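Local structure of histidine triad protein (Bacillus subtilis, 1Y23) at residues 57-60 with 61-65; 7-10 with 11-14; 120-123 with 124-127; 48-52 with 53-57. The protein probably binds nucleotides and cleaves nucleoside phosphoramidates or related phosphate esters, and carries a bound zinc ion. One frame throughout, in Å; residues are numbered along the deposited sequence.

Interaction 1 (57-60 with 61-65); sequences TDEL and AKQYF
A short N-capped helix, 58-62, sets Glu59 and Leu60 against Gln63, which follows it. The first turn is closed by Thr57, whose OG1 accepts from Leu60 N at 3.1 Å, while its carbonyl oxygen Thr57 O takes Ala61 N at 2.8 Å. Asp58 O continues the helical pattern by receiving Lys62 N at 3.0 Å. The next bonds are weak: Gln63 N reaches Glu59 O and Leu60 O.

The side chains of Glu59 and Gln63 meet through a water. Glu59 holds its CG trans to N (chi1 -170°) and then bends at chi2, which carries the carboxylate forward along the helix. Its OE2 receives a hydrogen bond from the water at 3.0 Å, and the same water accepts from Gln63 NE2 at 2.9 Å. Carboxylate and amide stand nearly perpendicular, 87° apart, and the water spans what the two groups do not bridge directly. The spacing is i to i+4, Gln63 coming one turn on from Glu59 in the HIT-domain segment that follows the N-cap; Gln63 also touches His27. Gln63 CG leans on Glu59 O at 3.1 Å, and the amide oxygen Gln63 OE1 lies 3.6 Å from Leu60 CD1, the two chains crossing at about a right angle. Leu60 then turns its methyls to Thr48 and Ile50. Asp58 OD2 forms a salt bridge with Lys70 of the second subunit, and Tyr64 OH bonds to Val44 O in the sheet.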
loop_
_atom_site.group_PDB
_atom_site.type_symbol
_atom_site.label_atom_id
_atom_site.label_comp_id
_atom_site.label_asym_id
_atom_site.label_seq_id
_atom_site.Cartn_x
_atom_site.Cartn_y
_atom_site.Cartn_z
ATOM N N THR B 57 -5.172 2.604 -14.439
ATOM C CA THR B 57 -6.521 2.747 -14.995
ATOM C C THR B 57 -7.290 1.659 -14.241
ATOM O O THR B 57 -6.678 0.797 -13.608
ATOM C CB THR B 57 -6.629 2.401 -16.530
ATOM O OG1 THR B 57 -6.201 1.049 -16.758
ATOM C CG2 THR B 57 -5.802 3.364 -17.385
ATOM N N ASP B 58 -8.616 1.696 -14.312
ATOM C CA ASP B 58 -9.425 0.684 -13.647
ATOM C C ASP B 58 -9.130 -0.706 -14.205
ATOM O O ASP B 58 -8.980 -1.667 -13.450
ATOM C CB ASP B 58 -10.920 1.000 -13.790
ATOM C CG ASP B 58 -11.346 2.212 -12.966
ATOM O OD1 ASP B 58 -10.567 2.651 -12.096
ATOM O OD2 ASP B 58 -12.471 2.721 -13.177
ATOM N N GLU B 59 -9.026 -0.803 -15.523
ATOM C CA GLU B 59 -8.749 -2.079 -16.153
ATOM C C GLU B 59 -7.396 -2.624 -15.682
ATOM O O GLU B 59 -7.270 -3.811 -15.403
ATOM C CB GLU B 59 -8.784 -1.944 -17.685
ATOM C CG GLU B 59 -8.742 -3.277 -18.451
ATOM C CD GLU B 59 -9.783 -4.299 -17.966
ATOM O OE1 GLU B 59 -10.965 -3.918 -17.767
ATOM O OE2 GLU B 59 -9.411 -5.489 -17.796
ATOM N N LEU B 60 -6.388 -1.772 -15.570
ATOM C CA LEU B 60 -5.084 -2.247 -15.123
ATOM C C LEU B 60 -5.084 -2.552 -13.622
ATOM O O LEU B 60 -4.424 -3.481 -13.170
ATOM C CB LEU B 60 -4.009 -1.216 -15.459
ATOM C CG LEU B 60 -2.592 -1.541 -14.964
ATOM C CD1 LEU B 60 -2.119 -2.922 -15.476
ATOM C CD2 LEU B 60 -1.648 -0.442 -15.446
ATOM N N ALA B 61 -5.827 -1.765 -12.852
ATOM C CA ALA B 61 -5.921 -1.975 -11.410
ATOM C C ALA B 61 -6.544 -3.342 -11.129
ATOM O O ALA B 61 -6.231 -3.999 -10.134
ATOM C CB ALA B 61 -6.783 -0.878 -10.769
ATOM N N LYS B 62 -7.458 -3.746 -11.999
ATOM C CA LYS B 62 -8.135 -5.027 -11.858
ATOM C C LYS B 62 -7.189 -6.212 -12.115
ATOM O O LYS B 62 -7.278 -7.235 -11.442
ATOM C CB LYS B 62 -9.329 -5.082 -12.820
ATOM C CG LYS B 62 -10.052 -6.426 -12.878
ATOM C CD LYS B 62 -11.067 -6.453 -14.027
ATOM C CE LYS B 62 -11.738 -7.810 -14.154
ATOM N NZ LYS B 62 -12.710 -7.870 -15.284
ATOM N N GLN B 63 -6.290 -6.067 -13.085
ATOM C CA GLN B 63 -5.346 -7.133 -13.417
ATOM C C GLN B 63 -4.150 -7.155 -12.459
ATOM O O GLN B 63 -3.241 -7.967 -12.628
ATOM C CB GLN B 63 -4.806 -6.952 -14.843
ATOM C CG GLN B 63 -5.850 -6.550 -15.882
ATOM C CD GLN B 63 -5.213 -6.077 -17.177
ATOM O OE1 GLN B 63 -4.216 -5.355 -17.156
ATOM N NE2 GLN B 63 -5.790 -6.464 -18.303
ATOM N N TYR B 64 -4.150 -6.273 -11.461
ATOM C CA TYR B 64 -3.036 -6.195 -10.528
ATOM C C TYR B 64 -3.279 -6.499 -9.058
ATOM O O TYR B 64 -2.694 -7.433 -8.511
ATOM C CB TYR B 64 -2.379 -4.815 -10.603
ATOM C CG TYR B 64 -1.288 -4.628 -9.577
ATOM C CD1 TYR B 64 -0.012 -5.141 -9.784
ATOM C CD2 TYR B 64 -1.553 -3.985 -8.363
ATOM C CE1 TYR B 64 0.981 -5.024 -8.805
ATOM C CE2 TYR B 64 -0.572 -3.864 -7.373
ATOM C CZ TYR B 64 0.696 -4.387 -7.604
ATOM O OH TYR B 64 1.673 -4.270 -6.634
ATOM N N PHE B 65 -4.131 -5.705 -8.417
ATOM C CA PHE B 65 -4.375 -5.840 -6.984
ATOM C C PHE B 65 -4.776 -7.194 -6.417
ATOM O O PHE B 65 -4.410 -7.506 -5.286
ATOM C CB PHE B 65 -5.400 -4.803 -6.515
ATOM C CG PHE B 65 -5.534 -4.734 -5.009
ATOM C CD1 PHE B 65 -4.465 -4.311 -4.219
ATOM C CD2 PHE B 65 -6.710 -5.127 -4.379
ATOM C CE1 PHE B 65 -4.569 -4.286 -2.825
ATOM C CE2 PHE B 65 -6.822 -5.104 -2.985
ATOM C CZ PHE B 65 -5.747 -4.682 -2.209
HETATM O O HOH W 1 -7.975 -8.139 -17.436
#

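Interaction 2 (7-10 with 11-14); sequences CIFC and KIIA. With ZN (zinc ion), chain G.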
loop_
_atom_site.group_PDB
_atom_site.type_symbol
_atom_site.label_atom_id
_atom_site.label_comp_id
_atom_site.label_asym_id
_atom_site.label_seq_id
_atom_site.Cartn_x
_atom_site.Cartn_y
_atom_site.Cartn_z
ATOM N N CYS B 7 14.964 0.735 -17.147
ATOM C CA CYS B 7 14.197 0.267 -15.996
ATOM C C CYS B 7 14.621 -1.125 -15.562
ATOM O O CYS B 7 14.479 -2.085 -16.313
ATOM C CB CYS B 7 12.705 0.246 -16.328
ATOM S SG CYS B 7 11.683 -0.415 -14.991
ATOM N N ILE B 8 15.122 -1.239 -14.338
ATOM C CA ILE B 8 15.571 -2.527 -13.829
ATOM C C ILE B 8 14.442 -3.556 -13.703
ATOM O O ILE B 8 14.681 -4.761 -13.814
ATOM C CB ILE B 8 16.262 -2.365 -12.454
ATOM C CG1 ILE B 8 17.121 -3.593 -12.151
ATOM C CG2 ILE B 8 15.218 -2.193 -11.353
ATOM C CD1 ILE B 8 17.999 -3.433 -10.927
ATOM N N PHE B 9 13.216 -3.087 -13.471
ATOM C CA PHE B 9 12.073 -3.997 -13.327
ATOM C C PHE B 9 11.577 -4.548 -14.659
ATOM O O PHE B 9 11.075 -5.670 -14.726
ATOM C CB PHE B 9 10.913 -3.312 -12.599
ATOM C CG PHE B 9 11.167 -3.079 -11.136
ATOM C CD1 PHE B 9 12.238 -3.694 -10.488
ATOM C CD2 PHE B 9 10.320 -2.254 -10.397
ATOM C CE1 PHE B 9 12.464 -3.491 -9.128
ATOM C CE2 PHE B 9 10.535 -2.042 -9.033
ATOM C CZ PHE B 9 11.610 -2.663 -8.394
ATOM N N CYS B 10 11.701 -3.753 -15.714
ATOM C CA CYS B 10 11.288 -4.209 -17.030
ATOM C C CYS B 10 12.258 -5.294 -17.488
ATOM O O CYS B 10 11.867 -6.237 -18.173
ATOM C CB CYS B 10 11.272 -3.040 -18.028
ATOM S SG CYS B 10 9.699 -2.110 -18.072
ATOM N N LYS B 11 13.522 -5.168 -17.095
ATOM C CA LYS B 11 14.530 -6.157 -17.472
ATOM C C LYS B 11 14.339 -7.448 -16.673
ATOM O O LYS B 11 14.728 -8.521 -17.128
ATOM C CB LYS B 11 15.939 -5.600 -17.248
ATOM C CG LYS B 11 16.167 -4.252 -17.907
ATOM C CD LYS B 11 17.625 -3.842 -17.853
ATOM C CE LYS B 11 18.414 -4.482 -18.991
ATOM N NZ LYS B 11 18.003 -3.896 -20.305
ATOM N N ILE B 12 13.755 -7.343 -15.481
ATOM C CA ILE B 12 13.491 -8.528 -14.675
ATOM C C ILE B 12 12.261 -9.220 -15.266
ATOM O O ILE B 12 12.163 -10.446 -15.258
ATOM C CB ILE B 12 13.207 -8.179 -13.195
ATOM C CG1 ILE B 12 14.472 -7.618 -12.533
ATOM C CG2 ILE B 12 12.723 -9.418 -12.454
ATOM C CD1 ILE B 12 14.273 -7.135 -11.099
ATOM N N ILE B 13 11.324 -8.429 -15.780
ATOM C CA ILE B 13 10.113 -8.973 -16.390
ATOM C C ILE B 13 10.499 -9.654 -17.707
ATOM O O ILE B 13 9.965 -10.702 -18.056
ATOM C CB ILE B 13 9.077 -7.850 -16.700
ATOM C CG1 ILE B 13 8.627 -7.176 -15.402
ATOM C CG2 ILE B 13 7.867 -8.436 -17.415
ATOM C CD1 ILE B 13 7.732 -5.995 -15.620
ATOM N N ALA B 14 11.445 -9.038 -18.415
ATOM C CA ALA B 14 11.937 -9.530 -19.693
ATOM C C ALA B 14 12.968 -10.650 -19.519
ATOM O O ALA B 14 13.493 -11.176 -20.499
ATOM C CB ALA B 14 12.553 -8.376 -20.485
HETATM ZN ZN ZN G . 9.650 -0.675 -16.076
#
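Phe9 and Ile12, side by side and pointing the same way, form the packed flank of helix 8-13, with Ile12 CD1 at the edge of the Phe9 ring, 4.0 Å from its CD1. Ile13 adds to this flank: its CG1 lies 3.0 Å from Phe9 O, the same oxygen that accepts from Ile13 N. These apolar chains face the sheet, Phe9 against Leu43 and Ile45, Ile12 against Phe31, and Ile13 against Leu29 and Ile45. Phe9 also meets His102 edge to face.

The other flank is looser. Lys11 lays its CG over Cys7 O at 3.2 Å, after which the chain bends at both chi3 and chi4 and leads off from the helix. Ile8 and Ala14 are exposed, although Ala14 N is still held by Cys10 O at 2.8 Å. Several backbone bonds between, including Lys11 N to Cys7 O and Ile12 N to Ile8 O, are weak.

The start of the helix is a CxxC metal site. Cys7 stands at the N-cap with its sulfur swung away from its own N (chi1 177°), where SG binds zinc at 2.3 Å and also accepts a weak capping bond from Cys10 N. Cys10 keeps its sulfur beside its backbone N, and Cys10 SG reaches the zinc ion at 2.5 Å. Both sulfurs are probably thiolates; the metal would offset much of their charge, and the capping N-H and the helix start should further stabilise the Cys7 sulfur. Because His49 and His100 share the metal, the zinc links helix 8-13 to the segments that carry them.

Interaction 3 (120-123 with 124-127); sequences KTHA and DDYK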
loop_
_atom_site.group_PDB
_atom_site.type_symbol
_atom_site.label_atom_id
_atom_site.label_comp_id
_atom_site.label_asym_id
_atom_site.label_seq_id
_atom_site.Cartn_x
_atom_site.Cartn_y
_atom_site.Cartn_z
ATOM N N LYS B 120 4.226 10.642 13.140
ATOM C CA LYS B 120 4.070 11.884 13.889
ATOM C C LYS B 120 2.682 12.488 13.671
ATOM O O LYS B 120 2.396 13.022 12.605
ATOM C CB LYS B 120 5.137 12.900 13.465
ATOM C CG LYS B 120 6.575 12.400 13.573
ATOM C CD LYS B 120 7.569 13.481 13.158
ATOM C CE LYS B 120 8.991 12.941 13.059
ATOM N NZ LYS B 120 9.442 12.277 14.320
ATOM N N THR B 121 1.832 12.394 14.693
ATOM C CA THR B 121 0.468 12.919 14.653
ATOM C C THR B 121 0.444 14.446 14.624
ATOM O O THR B 121 1.411 15.094 15.018
ATOM C CB THR B 121 -0.340 12.420 15.876
ATOM O OG1 THR B 121 -1.225 13.453 16.331
ATOM C CG2 THR B 121 0.599 12.022 17.009
ATOM N N HIS B 122 -0.660 15.020 14.150
ATOM C CA HIS B 122 -0.806 16.472 14.071
ATOM C C HIS B 122 -2.282 16.839 14.188
ATOM O O HIS B 122 -2.721 17.866 13.659
ATOM C CB HIS B 122 -0.264 17.001 12.736
ATOM C CG HIS B 122 1.209 16.804 12.550
ATOM N ND1 HIS B 122 2.154 17.505 13.268
ATOM C CD2 HIS B 122 1.900 15.973 11.734
ATOM C CE1 HIS B 122 3.362 17.115 12.902
ATOM N NE2 HIS B 122 3.236 16.185 11.973
ATOM N N ALA B 123 -3.040 16.000 14.889
ATOM C CA ALA B 123 -4.471 16.219 15.060
ATOM C C ALA B 123 -4.843 17.562 15.678
ATOM O O ALA B 123 -5.861 18.159 15.314
ATOM C CB ALA B 123 -5.074 15.090 15.882
ATOM N N ASP B 124 -4.022 18.046 16.603
ATOM C CA ASP B 124 -4.317 19.319 17.254
ATOM C C ASP B 124 -4.023 20.521 16.374
ATOM O O ASP B 124 -4.144 21.659 16.821
ATOM C CB ASP B 124 -3.540 19.453 18.568
ATOM C CG ASP B 124 -3.853 18.334 19.549
ATOM O OD1 ASP B 124 -5.038 17.931 19.643
ATOM O OD2 ASP B 124 -2.921 17.874 20.237
ATOM N N ASP B 125 -3.629 20.279 15.128
ATOM C CA ASP B 125 -3.351 21.389 14.227
ATOM C C ASP B 125 -4.497 21.603 13.249
ATOM O O ASP B 125 -4.428 22.487 12.395
ATOM C CB ASP B 125 -2.063 21.156 13.446
ATOM C CG ASP B 125 -0.869 20.949 14.347
ATOM O OD1 ASP B 125 0.269 21.057 13.851
ATOM O OD2 ASP B 125 -1.065 20.664 15.550
ATOM N N TYR B 126 -5.552 20.798 13.375
ATOM C CA TYR B 126 -6.703 20.917 12.483
ATOM C C TYR B 126 -8.031 20.915 13.226
ATOM O O TYR B 126 -8.259 20.078 14.100
ATOM C CB TYR B 126 -6.738 19.764 11.475
ATOM C CG TYR B 126 -5.533 19.636 10.569
ATOM C CD1 TYR B 126 -4.346 19.064 11.023
ATOM C CD2 TYR B 126 -5.592 20.066 9.241
ATOM C CE1 TYR B 126 -3.245 18.923 10.173
ATOM C CE2 TYR B 126 -4.502 19.932 8.386
ATOM C CZ TYR B 126 -3.334 19.364 8.855
ATOM O OH TYR B 126 -2.261 19.253 8.008
ATOM N N LYS B 127 -8.903 21.851 12.863
ATOM C CA LYS B 127 -10.231 21.941 13.459
ATOM C C LYS B 127 -11.210 21.179 12.563
ATOM O O LYS B 127 -10.949 20.975 11.376
ATOM C CB LYS B 127 -10.692 23.401 13.574
ATOM C CG LYS B 127 -10.041 24.194 14.696
ATOM C CD LYS B 127 -10.815 25.479 14.989
ATOM C CE LYS B 127 -10.958 26.348 13.742
ATOM N NZ LYS B 127 -9.619 26.722 13.184
HETATM O O HOH W 2 1.078 18.696 16.071
HETATM O O HOH W 3 -7.272 18.559 17.641
#
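Similar first torsions in His122 (chi1 -64°) and Asp125 (chi1 -58°), each placing CG beside the residue's own N, draw the imidazole and the carboxylate to the same side of a single turn. They cross obliquely without direct bonding: His122 ND1 and Asp125 OD1 stay 4.1 Å apart. A water joins them instead, donating to Asp125 OD2 at 3.0 Å and lying 3.2 Å from His122 ND1.

Beneath the pair the chain makes a short 3-10 turn. Asp125 N bonds to His122 O at 3.0 Å, and Tyr126 N follows to Ala123 O at 3.3 Å. The same His122 O lies in the plane of the Tyr126 ring, at its edge, 3.3 Å from Tyr126 CD1. A second water donates both to Ala123 O, at 2.8 Å, and to Asp124 OD1, so Ala123 O is held by both the water and Tyr126 N.

This turn links strand 115-119 to helix 128-141. Lys120 and His122 make backbone hydrogen bonds to the second subunit, whose Val37, Ile34 and Gln36 pack on His122, Ala123 and Tyr126. Tyr126 also packs on Leu131 and Ile134 of helix 128-141, and Lys127, the N-cap residue, hydrogen-bonds through its N to Asp130 OD2 in the first turn of that helix.

Interaction 4 (48-52 with 53-57); sequences THIEN and VYEFT. With ZN (zinc ion), chain G.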
loop_
_atom_site.group_PDB
_atom_site.type_symbol
_atom_site.label_atom_id
_atom_site.label_comp_id
_atom_site.label_asym_id
_atom_site.label_seq_id
_atom_site.Cartn_x
_atom_site.Cartn_y
_atom_site.Cartn_z
ATOM N N THR B 48 3.069 -4.344 -17.216
ATOM C CA THR B 48 2.928 -3.120 -17.995
ATOM C C THR B 48 3.809 -2.064 -17.326
ATOM O O THR B 48 3.811 -1.952 -16.101
ATOM C CB THR B 48 1.470 -2.622 -17.992
ATOM O OG1 THR B 48 0.610 -3.644 -18.513
ATOM C CG2 THR B 48 1.332 -1.368 -18.837
ATOM N N HIS B 49 4.563 -1.298 -18.107
ATOM C CA HIS B 49 5.413 -0.281 -17.504
ATOM C C HIS B 49 4.584 0.928 -17.094
ATOM O O HIS B 49 4.275 1.797 -17.904
ATOM C CB HIS B 49 6.538 0.145 -18.461
ATOM C CG HIS B 49 7.494 1.147 -17.872
ATOM N ND1 HIS B 49 8.299 0.870 -16.786
ATOM C CD2 HIS B 49 7.787 2.421 -18.237
ATOM C CE1 HIS B 49 9.044 1.925 -16.508
ATOM N NE2 HIS B 49 8.755 2.879 -17.372
ATOM N N ILE B 50 4.200 0.950 -15.825
ATOM C CA ILE B 50 3.435 2.051 -15.265
ATOM C C ILE B 50 4.402 2.703 -14.268
ATOM O O ILE B 50 4.913 2.036 -13.369
ATOM C CB ILE B 50 2.152 1.514 -14.571
ATOM C CG1 ILE B 50 1.440 2.633 -13.826
ATOM C CG2 ILE B 50 2.502 0.403 -13.599
ATOM C CD1 ILE B 50 0.193 2.157 -13.114
ATOM N N GLU B 51 4.668 3.997 -14.442
ATOM C CA GLU B 51 5.601 4.720 -13.573
ATOM C C GLU B 51 5.221 4.765 -12.111
ATOM O O GLU B 51 6.047 4.514 -11.234
ATOM C CB GLU B 51 5.764 6.179 -14.014
ATOM C CG GLU B 51 6.688 6.453 -15.180
ATOM C CD GLU B 51 7.007 7.943 -15.311
ATOM O OE1 GLU B 51 7.590 8.342 -16.340
ATOM O OE2 GLU B 51 6.682 8.715 -14.378
ATOM N N ASN B 52 3.970 5.114 -11.849
ATOM C CA ASN B 52 3.524 5.263 -10.478
ATOM C C ASN B 52 2.057 4.918 -10.303
ATOM O O ASN B 52 1.386 4.522 -11.252
ATOM C CB ASN B 52 3.772 6.702 -10.044
ATOM C CG ASN B 52 3.283 7.697 -11.072
ATOM O OD1 ASN B 52 2.164 7.586 -11.574
ATOM N ND2 ASN B 52 4.116 8.675 -11.396
ATOM N N VAL B 53 1.552 5.101 -9.091
ATOM C CA VAL B 53 0.169 4.768 -8.810
ATOM C C VAL B 53 -0.831 5.632 -9.588
ATOM O O VAL B 53 -1.958 5.201 -9.830
ATOM C CB VAL B 53 -0.115 4.839 -7.282
ATOM C CG1 VAL B 53 -0.180 6.284 -6.806
ATOM C CG2 VAL B 53 -1.387 4.106 -6.966
ATOM N N TYR B 54 -0.407 6.823 -10.008
ATOM C CA TYR B 54 -1.267 7.751 -10.752
ATOM C C TYR B 54 -1.681 7.267 -12.143
ATOM O O TYR B 54 -2.780 7.577 -12.617
ATOM C CB TYR B 54 -0.577 9.112 -10.918
ATOM C CG TYR B 54 -0.161 9.764 -9.628
ATOM C CD1 TYR B 54 1.185 10.027 -9.360
ATOM C CD2 TYR B 54 -1.107 10.113 -8.665
ATOM C CE1 TYR B 54 1.578 10.622 -8.162
ATOM C CE2 TYR B 54 -0.722 10.707 -7.465
ATOM C CZ TYR B 54 0.621 10.957 -7.220
ATOM O OH TYR B 54 1.014 11.519 -6.028
ATOM N N GLU B 55 -0.791 6.522 -12.790
ATOM C CA GLU B 55 -1.021 6.005 -14.145
ATOM C C GLU B 55 -1.919 4.769 -14.214
ATOM O O GLU B 55 -2.167 4.237 -15.298
ATOM C CB GLU B 55 0.313 5.685 -14.828
ATOM C CG GLU B 55 1.296 6.847 -14.871
ATOM C CD GLU B 55 2.512 6.556 -15.738
ATOM O OE1 GLU B 55 3.107 5.464 -15.587
ATOM O OE2 GLU B 55 2.884 7.423 -16.564
ATOM N N PHE B 56 -2.404 4.318 -13.062
ATOM C CA PHE B 56 -3.281 3.163 -13.013
ATOM C C PHE B 56 -4.649 3.495 -13.594
ATOM O O PHE B 56 -5.199 4.560 -13.304
ATOM C CB PHE B 56 -3.486 2.692 -11.564
ATOM C CG PHE B 56 -2.731 1.441 -11.209
ATOM C CD1 PHE B 56 -1.673 1.480 -10.304
ATOM C CD2 PHE B 56 -3.061 0.230 -11.806
ATOM C CE1 PHE B 56 -0.947 0.323 -10.003
ATOM C CE2 PHE B 56 -2.348 -0.932 -11.517
ATOM C CZ PHE B 56 -1.286 -0.884 -10.612
ATOM N N THR B 57 -5.172 2.604 -14.439
ATOM C CA THR B 57 -6.521 2.747 -14.995
ATOM C C THR B 57 -7.290 1.659 -14.241
ATOM O O THR B 57 -6.678 0.797 -13.608
ATOM C CB THR B 57 -6.629 2.401 -16.530
ATOM O OG1 THR B 57 -6.201 1.049 -16.758
ATOM C CG2 THR B 57 -5.802 3.364 -17.385
HETATM ZN ZN ZN G . 9.650 -0.675 -16.076
#
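The Phe56 ring carries the Ile50 CD1 methyl over one face, 3.6 Å from the ring centroid and only 20° off the normal, a CH-pi contact displaced toward the rim. Val53 O lies in plane at the edge of the same ring, which also meets Tyr101 of its own chain and Phe65 of the second subunit, each edge to face. Ile50 reaches the ring with a fully extended chain, its CG1 branch pointing away from the backbone N (chi1 173°), and crosses the phenyl side chain at about a right angle. On the way its CG1 passes Glu55 CB at 3.4 Å, the two chains running in opposite directions.

At the Tyr54 ring the Asn52 amide sits at the edge, the two planes 76° apart. Asn52 OD1 accepts weakly from Tyr54 N at 3.1 Å, the pattern of an Asx turn, and weakly again from Glu55 N, which also has a weak bond to Asn52 O. Three weak bonds, two of them to OD1, support the turn. Arg76 of the second subunit makes a cation-pi contact with Tyr54, and Arg73 of that subunit bonds to both Tyr54 O and Phe56 O.

Ahead of the turn, His49 ND1 supplies a ligand at 2.2 Å to the zinc that the CxxC cysteines hold. The extended Glu55 chain reaches toward Glu51, and its OE1 is modelled 2.4 Å from Glu51 N, a distance too short to trust in detail. The two carboxylates, Glu51 OE2 and Glu55 OE2, are 4.6 Å apart and probably repel mildly.

Overall arrangement
Interactions 2 and 4 meet at the zinc ion: their centres are 15 Å apart, yet Cys10 SG and His49 ND1 approach to 3.5 Å as ligands of one metal, with His100 of the probable histidine-triad signature as the fourth. Interaction 4 runs straight on into interaction 1 through the shared Thr57. Their centres are 10 Å apart, and Leu60 CD2 lies 3.9 Å from Ile50 CD1, so the loop of 48-57 and helix 58-62 pack against each other. That helix keeps its distance from the metal, the Leu60 side chain about 11 Å away. Interaction 3 stands apart, its centre 32 Å from that of interaction 4, but like interactions 1 and 4 it touches the second subunit.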